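Local coordinates for protein BpsB (PgaB), Poly-beta-1,6-N-acetyl-D-glucosamine N-deacetylase (Bordetella bronchiseptica RB50, PDB 5BU6) that removes N-acetyl groups from poly-beta-1,6-N-acetyl-D-glucosamine, as a metal-dependent family 4 carbohydrate esterase required for biofilm formation, at residues Ala104-Val109 and Gly147-Ala152; Ala152-Asn157 and Ser217-Tyr222. The protein carries 5 engineered substitutions. All blocks are in the same frame, centred on the assembly; numbering follows the deposited sequence.

Interaction 1 (Ala104-Val109 and Gly147-Ala152); sequences AVVAVV and GLVELA. With EDO (1,2-ethanediol), chain J.
Parallel pairing of the neighbouring strands 104-108 and 149-153, in the central sheet of the polysaccharide deacetylase domain, sets Ala104, Val105, Val106 and Ala107 beside Val149, Glu150, Leu151 and Ala152. Five backbone hydrogen bonds join the segments, the first from Ala104 N to Leu148 O (2.9 Å) and the last from Val108 N to Ala152 O (3.0 Å); the bond from Glu150 N to Ala104 O is nearly straight (170° at the hydrogen). On one face of the sheet Val106 CG2 meets Val149 CG1 at 3.6 Å, the two isopropyl groups crossing obliquely, and Leu151 CD2 closes on Val106 CB at 4.1 Å. Met143 and Leu140 of helix 137-145 cover this face. On the other face Val105 CG1, anti to its own N (chi1 -179°), lies 3.8 Å from Ala152 CB, with Ala107 CB alongside. Glu150 starts on that face too, but its chain bends at chi2 (103°) and carries the carboxylate away from strand 104-108. There OE2 forms a salt bridge with Arg216, while OE1 accepts a 2.8 Å bond from O2 of a 1,2-ethanediol, probably a crystallisation additive. The buried pairing therefore rests on backbone bonds and methyl contacts, with the charge of Glu150 probably balanced by Arg216 outside it.

Interaction 2 (Ala152-Asn157 and Ser217-Tyr222); sequences ASHSHN and SIVWPY. With NI (nickel (II) ion), chain C.
The His154 ring stands with its edge to strand 217-219 and is held at both nitrogens. ND1 donates a 2.7 Å bond to Val219 O, which lies within 1° of the ring plane, although the donor sits 39° out of the carbonyl plane; NE2 binds the nickel ion at 2.2 Å. With CG anti to the backbone N (chi1 -153°), the imidazole reaches both partners, and the bond to the carbonyl probably fixes its rotation, ND1 acting as donor while NE2 faces the metal. Pro221 lies over the ring off centre, a CH-pi contact with CG 4.2 Å from the His154 centroid. One residue before the histidine, Ser153 makes a single bridge with Ile218 through two backbone hydrogen bonds, Ser153 N to Ser217 O and Val219 N to Ser153 O (2.8 Å). Ile218 CD1 packs 3.6 Å from Ser153 OG, which accepts from Ser155 N in an ST turn and is also hydrogen-bonded to Ser203 OG. Ser155 OG in turn donates a 2.6 Å hydrogen bond to a lone pair of His154 O, in the carbonyl plane. Asp84, His159 and two waters also bind the nickel. This Asp-His-His metal site, at the C-terminal end of the parallel strands, is typical of family 4 carbohydrate esterases.

How the interactions relate
From the N terminus, strand 104-108 comes first; the chain then passes through helix 137-145 and returns in strand 149-153, so interaction 1 closes a beta-alpha-beta crossover. Interaction 2 opens where that strand ends and closes a longer loop, containing helix 189-211, when strand 217-219 arrives. The two loops follow in series and share Ala152, which is hydrogen-bonded to strand 104-108 in interaction 1 and touches strand 217-219 through its CB in interaction 2. They also touch directly: Val108 O probably accepts a hydrogen bond from His154 N, Val109 packs on His154 and His156, and Ala107 CB meets Val219 CG2. Strand 149-153 thus ties the central sheet to strand 217-219 and delivers His154 to the nickel site.

Interaction 1 (Ala104-Val109 and Gly147-Ala152)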
loop_
_atom_site.group_PDB
_atom_site.type_symbol
_atom_site.label_atom_id
_atom_site.label_comp_id
_atom_site.label_asym_id
_atom_site.label_seq_id
_atom_site.Cartn_x
_atom_site.Cartn_y
_atom_site.Cartn_z
ATOM N N ALA A 104 11.855 2.693 -3.212
ATOM C CA ALA A 104 10.637 2.567 -2.428
ATOM C C ALA A 104 9.477 2.069 -3.289
ATOM O O ALA A 104 9.556 2.091 -4.511
ATOM C CB ALA A 104 10.285 3.898 -1.796
ATOM N N VAL A 105 8.420 1.608 -2.628
ATOM C CA VAL A 105 7.132 1.318 -3.255
ATOM C C VAL A 105 6.173 2.462 -2.909
ATOM O O VAL A 105 6.100 2.858 -1.748
ATOM C CB VAL A 105 6.536 -0.004 -2.737
ATOM C CG1 VAL A 105 5.190 -0.305 -3.418
ATOM C CG2 VAL A 105 7.526 -1.117 -2.945
ATOM N N VAL A 106 5.456 2.978 -3.899
ATOM C CA VAL A 106 4.391 3.948 -3.644
ATOM C C VAL A 106 3.072 3.316 -4.096
ATOM O O VAL A 106 2.951 2.921 -5.243
ATOM C CB VAL A 106 4.628 5.275 -4.395
ATOM C CG1 VAL A 106 3.414 6.211 -4.236
ATOM C CG2 VAL A 106 5.915 5.948 -3.911
ATOM N N ALA A 107 2.109 3.196 -3.194
ATOM C CA ALA A 107 0.856 2.510 -3.508
ATOM C C ALA A 107 -0.251 3.558 -3.622
ATOM O O ALA A 107 -0.451 4.374 -2.703
ATOM C CB ALA A 107 0.524 1.462 -2.447
ATOM N N VAL A 108 -0.933 3.532 -4.761
ATOM C CA VAL A 108 -1.872 4.566 -5.185
ATOM C C VAL A 108 -3.319 4.127 -4.994
ATOM O O VAL A 108 -3.670 3.062 -5.456
ATOM C CB VAL A 108 -1.637 4.883 -6.684
ATOM C CG1 VAL A 108 -2.683 5.820 -7.233
ATOM C CG2 VAL A 108 -0.217 5.414 -6.891
ATOM N N VAL A 109 -4.155 4.913 -4.313
ATOM C CA VAL A 109 -5.596 4.637 -4.313
ATOM C C VAL A 109 -6.161 5.358 -5.529
ATOM O O VAL A 109 -6.239 6.585 -5.542
ATOM C CB VAL A 109 -6.316 5.128 -3.053
ATOM C CG1 VAL A 109 -7.788 4.739 -3.118
ATOM C CG2 VAL A 109 -5.653 4.561 -1.785
ATOM N N GLY A 147 13.510 5.597 -11.619
ATOM C CA GLY A 147 14.174 4.333 -11.355
ATOM C C GLY A 147 14.124 3.933 -9.889
ATOM O O GLY A 147 14.421 2.795 -9.550
ATOM N N LEU A 148 13.740 4.865 -9.017
ATOM C CA LEU A 148 13.785 4.608 -7.585
ATOM C C LEU A 148 12.469 4.062 -7.049
ATOM O O LEU A 148 12.440 3.489 -5.979
ATOM C CB LEU A 148 14.123 5.882 -6.813
ATOM C CG LEU A 148 15.470 6.562 -7.014
ATOM C CD1 LEU A 148 15.386 7.957 -6.425
ATOM C CD2 LEU A 148 16.568 5.754 -6.340
ATOM N N VAL A 149 11.379 4.250 -7.783
ATOM C CA VAL A 149 10.062 4.017 -7.205
ATOM C C VAL A 149 9.265 2.978 -7.986
ATOM O O VAL A 149 9.116 3.092 -9.188
ATOM C CB VAL A 149 9.263 5.330 -7.154
ATOM C CG1 VAL A 149 7.816 5.073 -6.786
ATOM C CG2 VAL A 149 9.922 6.321 -6.189
ATOM N N GLU A 150 8.739 1.986 -7.283
ATOM C CA GLU A 150 7.824 0.990 -7.856
ATOM C C GLU A 150 6.409 1.427 -7.517
ATOM O O GLU A 150 6.095 1.675 -6.353
ATOM C CB GLU A 150 8.093 -0.395 -7.271
ATOM C CG GLU A 150 7.017 -1.440 -7.547
ATOM C CD GLU A 150 7.415 -2.427 -8.641
ATOM O OE1 GLU A 150 8.549 -2.330 -9.158
ATOM O OE2 GLU A 150 6.592 -3.304 -8.981
ATOM N N LEU A 151 5.556 1.534 -8.523
ATOM C CA LEU A 151 4.161 1.885 -8.274
ATOM C C LEU A 151 3.366 0.612 -8.025
ATOM O O LEU A 151 3.568 -0.422 -8.686
ATOM C CB LEU A 151 3.574 2.663 -9.452
ATOM C CG LEU A 151 4.146 4.049 -9.755
ATOM C CD1 LEU A 151 3.314 4.740 -10.847
ATOM C CD2 LEU A 151 4.221 4.905 -8.507
ATOM N N ALA A 152 2.465 0.690 -7.061
ATOM C CA ALA A 152 1.612 -0.423 -6.705
ATOM C C ALA A 152 0.178 0.065 -6.597
ATOM O O ALA A 152 -0.059 1.257 -6.462
ATOM C CB ALA A 152 2.065 -1.036 -5.369
HETATM C C1 EDO J . 11.683 -0.081 -8.972
HETATM O O1 EDO J . 12.244 0.381 -7.738
HETATM C C2 EDO J . 11.997 -1.568 -9.153
HETATM O O2 EDO J . 11.184 -2.395 -8.303
#

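Interaction 2 (Ala152-Asn157 and Ser217-Tyr222)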
loop_
_atom_site.group_PDB
_atom_site.type_symbol
_atom_site.label_atom_id
_atom_site.label_comp_id
_atom_site.label_asym_id
_atom_site.label_seq_id
_atom_site.Cartn_x
_atom_site.Cartn_y
_atom_site.Cartn_z
ATOM N N ALA A 152 2.465 0.690 -7.061
ATOM C CA ALA A 152 1.612 -0.423 -6.705
ATOM C C ALA A 152 0.178 0.065 -6.597
ATOM O O ALA A 152 -0.059 1.257 -6.462
ATOM C CB ALA A 152 2.065 -1.036 -5.369
ATOM N N SER A 153 -0.770 -0.858 -6.650
ATOM C CA SER A 153 -2.159 -0.534 -6.356
ATOM C C SER A 153 -2.387 -0.498 -4.850
ATOM O O SER A 153 -1.944 -1.397 -4.131
ATOM C CB SER A 153 -3.096 -1.551 -7.004
ATOM O OG SER A 153 -4.450 -1.328 -6.668
ATOM N N HIS A 154 -3.086 0.539 -4.390
ATOM C CA HIS A 154 -3.664 0.557 -3.037
ATOM C C HIS A 154 -5.179 0.412 -3.155
ATOM O O HIS A 154 -5.918 0.918 -2.315
ATOM C CB HIS A 154 -3.286 1.857 -2.302
ATOM C CG HIS A 154 -3.258 1.726 -0.816
ATOM N ND1 HIS A 154 -3.228 0.504 -0.173
ATOM C CD2 HIS A 154 -3.264 2.665 0.161
ATOM C CE1 HIS A 154 -3.225 0.696 1.136
ATOM N NE2 HIS A 154 -3.226 1.999 1.364
ATOM N N SER A 155 -5.597 -0.303 -4.204
ATOM C CA SER A 155 -6.991 -0.509 -4.663
ATOM C C SER A 155 -7.484 0.711 -5.450
ATOM O O SER A 155 -6.826 1.739 -5.486
ATOM C CB SER A 155 -7.968 -0.820 -3.516
ATOM O OG SER A 155 -8.412 0.368 -2.865
ATOM N N HIS A 156 -8.624 0.566 -6.110
ATOM C CA HIS A 156 -9.307 1.704 -6.731
ATOM C C HIS A 156 -10.159 2.389 -5.671
ATOM O O HIS A 156 -9.913 3.519 -5.318
ATOM C CB HIS A 156 -10.173 1.264 -7.924
ATOM C CG HIS A 156 -10.878 2.394 -8.617
ATOM N ND1 HIS A 156 -10.208 3.453 -9.187
ATOM C CD2 HIS A 156 -12.196 2.629 -8.823
ATOM C CE1 HIS A 156 -11.080 4.290 -9.719
ATOM N NE2 HIS A 156 -12.297 3.817 -9.507
ATOM N N ASN A 157 -11.142 1.676 -5.150
ATOM C CA ASN A 157 -12.039 2.245 -4.153
ATOM C C ASN A 157 -12.306 1.274 -3.004
ATOM O O ASN A 157 -13.429 1.097 -2.582
ATOM C CB ASN A 157 -13.349 2.665 -4.822
ATOM C CG ASN A 157 -14.208 3.543 -3.942
ATOM O OD1 ASN A 157 -13.716 4.195 -3.009
ATOM N ND2 ASN A 157 -15.504 3.558 -4.226
ATOM N N SER A 217 1.734 -5.547 -8.066
ATOM C CA SER A 217 1.550 -5.727 -6.639
ATOM C C SER A 217 0.352 -4.935 -6.110
ATOM O O SER A 217 -0.015 -3.899 -6.684
ATOM C CB SER A 217 2.829 -5.312 -5.902
ATOM O OG SER A 217 3.214 -4.005 -6.286
ATOM N N ILE A 218 -0.255 -5.446 -5.038
ATOM C CA ILE A 218 -1.353 -4.773 -4.335
ATOM C C ILE A 218 -1.005 -4.635 -2.873
ATOM O O ILE A 218 -0.565 -5.605 -2.221
ATOM C CB ILE A 218 -2.693 -5.547 -4.476
ATOM C CG1 ILE A 218 -3.739 -5.013 -3.500
ATOM C CG2 ILE A 218 -2.510 -7.028 -4.198
ATOM C CD1 ILE A 218 -4.333 -3.713 -3.922
ATOM N N VAL A 219 -1.149 -3.424 -2.353
ATOM C CA VAL A 219 -1.033 -3.187 -0.922
ATOM C C VAL A 219 -2.444 -3.076 -0.394
ATOM O O VAL A 219 -3.132 -2.112 -0.703
ATOM C CB VAL A 219 -0.271 -1.884 -0.581
ATOM C CG1 VAL A 219 -0.196 -1.699 0.973
ATOM C CG2 VAL A 219 1.136 -1.904 -1.187
ATOM N N TRP A 220 -2.880 -4.061 0.378
ATOM C CA TRP A 220 -4.261 -4.124 0.818
ATOM C C TRP A 220 -4.543 -3.027 1.850
ATOM O O TRP A 220 -3.889 -2.983 2.872
ATOM C CB TRP A 220 -4.544 -5.511 1.417
ATOM C CG TRP A 220 -4.448 -6.653 0.391
ATOM C CD1 TRP A 220 -3.453 -7.610 0.293
ATOM C CD2 TRP A 220 -5.393 -6.953 -0.634
ATOM N NE1 TRP A 220 -3.727 -8.472 -0.750
ATOM C CE2 TRP A 220 -4.911 -8.091 -1.338
ATOM C CE3 TRP A 220 -6.604 -6.361 -1.046
ATOM C CZ2 TRP A 220 -5.600 -8.650 -2.412
ATOM C CZ3 TRP A 220 -7.287 -6.922 -2.121
ATOM C CH2 TRP A 220 -6.776 -8.049 -2.798
ATOM N N PRO A 221 -5.541 -2.160 1.587
ATOM C CA PRO A 221 -5.945 -1.209 2.633
ATOM C C PRO A 221 -6.277 -1.903 3.936
ATOM O O PRO A 221 -6.940 -2.948 3.917
ATOM C CB PRO A 221 -7.193 -0.544 2.035
ATOM C CG PRO A 221 -6.928 -0.573 0.542
ATOM C CD PRO A 221 -6.247 -1.924 0.318
ATOM N N TYR A 222 -5.805 -1.323 5.043
ATOM C CA TYR A 222 -6.077 -1.825 6.371
ATOM C C TYR A 222 -5.583 -3.265 6.558
ATOM O O TYR A 222 -5.961 -3.915 7.518
ATOM C CB TYR A 222 -7.573 -1.744 6.682
ATOM C CG TYR A 222 -8.206 -0.442 6.246
ATOM C CD1 TYR A 222 -7.892 0.752 6.883
ATOM C CD2 TYR A 222 -9.117 -0.406 5.193
ATOM C CE1 TYR A 222 -8.465 1.946 6.485
ATOM C CE2 TYR A 222 -9.701 0.783 4.790
ATOM C CZ TYR A 222 -9.370 1.954 5.441
ATOM O OH TYR A 222 -9.938 3.137 5.053
HETATM NI NI NI C . -3.614 3.349 3.055
HETATM O O HOH W 1 -1.563 3.356 3.612
HETATM O O HOH W 2 -3.772 4.627 4.799
#